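Local coordinates for actin-binding protein, cofilin/tropomyosin family protein, putative (Entamoeba histolytica, PDB 4LIZ), which binds actin filaments and stabilises them, and may contribute to phagocytosis and pseudopod formation, at residues 19-22 / 23-26. Numbering follows the deposited sequence.
Sequences DKNE and EVEF. With NA (sodium ion), chain C.
A sodium site made of backbone carbonyls is closed here by a type I beta turn from Asn21 to Val24. Asn21 O and Val24 O each bind the sodium ion at 2.4 Å. A water binds it as well, and the carbonyl oxygens of Glu15 and Asp18 complete the protein ligands. The metal holds Asn21 O and Val24 O 3.3 Å apart, a spacing that two carbonyl oxygens would otherwise tend to avoid. Val24 N also gives Asn21 O the closing bond of the turn, nearly straight (165°) but weak at 3.4 Å.

The Asn21 side chain reaches forward along the turn. Its CG lies anti to the backbone N (chi1 -177°), which brings OD1 toward the amide of Glu23. Glu23 N gives Asn21 OD1 a weak, bent bond (132°), as in an Asx turn. The same side-chain amide also lies against a methyl of Val24, with Asn21 OD1 4.0 Å from Val24 CG2; the two side chains cross at a slant.

The turn belongs to the loop that joins helix 10-17 to strand 26-32 in the ADF/cofilin fold. Where the loop enters the sheet, Glu25 and Phe26 both face Gly44 in a classic beta bulge. Val24 is buried and touches Lys43 of the neighbouring strand.

Glu25 reaches back alongside the turn, and its CG lies 4.0 Å from Glu22 O. Its carboxylate is held by Gly46 N through OE1. Lys45 NZ hydrogen-bonds to Glu22 O and forms a long, weak ion pair with Glu25 OE2.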
ATOM      1  N   ASP A  19      -8.400  12.689   7.876  1.00 16.44           N
ATOM      2  CA  ASP A  19      -9.134  13.488   6.934  1.00 17.40           C
ATOM      3  C   ASP A  19      -8.679  14.941   6.966  1.00 17.11           C
ATOM      4  O   ASP A  19      -8.817  15.623   6.022  1.00 19.54           O
ATOM      5  CB  ASP A  19     -10.641  13.497   7.249  1.00 18.02           C
ATOM      6  CG  ASP A  19     -11.337  12.200   6.919  1.00 26.16           C
ATOM      7  OD1 ASP A  19     -10.801  11.361   6.234  1.00 22.34           O
ATOM      8  OD2 ASP A  19     -12.467  12.077   7.402  1.00 28.67           O
ATOM      9  N   LYS A  20      -8.230  15.389   8.131  1.00 18.04           N
ATOM     10  CA  LYS A  20      -7.765  16.710   8.306  1.00 17.10           C
ATOM     11  C   LYS A  20      -6.356  16.940   7.965  1.00 18.85           C
ATOM     12  O   LYS A  20      -5.864  18.059   8.087  1.00 21.04           O
ATOM     13  CB  LYS A  20      -8.071  17.146   9.772  1.00 18.97           C
ATOM     14  CG  LYS A  20      -9.370  16.877  10.385  1.00 27.88           C
ATOM     15  CD  LYS A  20     -10.338  17.854   9.837  1.00 31.41           C
ATOM     16  CE  LYS A  20     -11.659  17.642  10.542  1.00 30.31           C
ATOM     17  NZ  LYS A  20     -12.711  18.205   9.715  1.00 38.54           N
ATOM     18  N   ASN A  21      -5.572  15.918   7.564  1.00 16.47           N
ATOM     19  CA  ASN A  21      -4.252  16.056   7.055  1.00 14.47           C
ATOM     20  C   ASN A  21      -4.438  15.852   5.573  1.00 16.24           C
ATOM     21  O   ASN A  21      -4.190  14.736   5.029  1.00 15.99           O
ATOM     22  CB  ASN A  21      -3.303  15.035   7.667  1.00 15.12           C
ATOM     23  CG  ASN A  21      -1.893  15.204   7.188  1.00 14.93           C
ATOM     24  OD1 ASN A  21      -1.615  15.927   6.196  1.00 17.29           O
ATOM     25  ND2 ASN A  21      -0.914  14.565   7.892  1.00 13.68           N
ATOM     26  N   GLU A  22      -4.785  16.920   4.867  1.00 18.44           N
ATOM     27  CA  GLU A  22      -4.999  16.877   3.451  1.00 18.65           C
ATOM     28  C   GLU A  22      -3.761  16.817   2.611  1.00 18.61           C
ATOM     29  O   GLU A  22      -3.878  16.514   1.444  1.00 20.96           O
ATOM     30  CB  GLU A  22      -5.894  18.108   3.090  1.00 24.62           C
ATOM     31  CG  GLU A  22      -7.250  18.017   3.728  1.00 29.93           C
ATOM     32  CD  GLU A  22      -8.184  19.113   3.188  1.00 43.66           C
ATOM     33  OE1 GLU A  22      -7.714  20.201   2.845  1.00 43.96           O
ATOM     34  OE2 GLU A  22      -9.380  18.848   3.115  1.00 52.17           O
ATOM     35  N   GLU A  23      -2.592  17.004   3.176  1.00 17.46           N
ATOM     36  CA  GLU A  23      -1.310  16.941   2.500  1.00 18.98           C
ATOM     37  C   GLU A  23      -0.803  15.499   2.285  1.00 17.51           C
ATOM     38  O   GLU A  23       0.184  15.327   1.585  1.00 19.27           O
ATOM     39  CB  GLU A  23      -0.264  17.749   3.273  1.00 24.78           C
ATOM     40  CG  GLU A  23      -0.669  19.247   3.450  1.00 28.57           C
ATOM     41  CD  GLU A  23      -0.974  19.902   2.140  1.00 33.04           C
ATOM     42  OE1 GLU A  23      -0.068  19.982   1.299  1.00 40.38           O
ATOM     43  OE2 GLU A  23      -2.154  20.329   1.898  1.00 45.40           O
ATOM     44  N   VAL A  24      -1.439  14.562   2.975  1.00 14.48           N
ATOM     45  CA  VAL A  24      -0.979  13.175   2.820  1.00 12.56           C
ATOM     46  C   VAL A  24      -2.192  12.320   2.537  1.00 13.28           C
ATOM     47  O   VAL A  24      -3.070  12.113   3.347  1.00 13.54           O
ATOM     48  CB  VAL A  24      -0.251  12.634   4.060  1.00 12.81           C
ATOM     49  CG1 VAL A  24       0.142  11.177   3.905  1.00 14.21           C
ATOM     50  CG2 VAL A  24       0.984  13.489   4.429  1.00 15.30           C
ATOM     51  N   GLU A  25      -2.211  11.716   1.342  1.00 12.27           N
ATOM     52  CA  GLU A  25      -3.298  10.861   0.838  1.00 12.54           C
ATOM     53  C   GLU A  25      -2.722   9.464   0.454  1.00 12.29           C
ATOM     54  O   GLU A  25      -3.518   8.552   0.259  1.00 12.43           O
ATOM     55  CB  GLU A  25      -3.956  11.513  -0.352  1.00 15.03           C
ATOM     56  CG  GLU A  25      -4.628  12.844   0.057  1.00 16.08           C
ATOM     57  CD  GLU A  25      -5.168  13.528  -1.157  1.00 19.54           C
ATOM     58  OE1 GLU A  25      -4.616  13.508  -2.255  1.00 19.93           O
ATOM     59  OE2 GLU A  25      -6.226  14.243  -0.956  1.00 25.54           O
ATOM     60  N   PHE A  26      -1.449   9.317   0.248  1.00 12.18           N
ATOM     61  CA  PHE A  26      -0.799   8.033  -0.029  1.00 10.84           C
ATOM     62  C   PHE A  26       0.549   7.946   0.565  1.00 13.38           C
ATOM     63  O   PHE A  26       1.228   8.974   0.802  1.00 12.13           O
ATOM     64  CB  PHE A  26      -0.671   7.841  -1.597  1.00 11.62           C
ATOM     65  CG  PHE A  26       0.518   8.488  -2.237  1.00 11.73           C
ATOM     66  CD1 PHE A  26       0.426   9.795  -2.611  1.00 12.59           C
ATOM     67  CD2 PHE A  26       1.700   7.852  -2.409  1.00 12.89           C
ATOM     68  CE1 PHE A  26       1.529  10.442  -3.155  1.00 13.01           C
ATOM     69  CE2 PHE A  26       2.800   8.447  -2.946  1.00 13.66           C
ATOM     70  CZ  PHE A  26       2.712   9.808  -3.253  1.00 13.28           C
TER
HETATM   71 NA    NA C 202      -4.719  12.437   5.083  1.00 14.50          NA
HETATM   72  O   HOH W   1      -6.639  13.031   3.834  1.00 21.31           O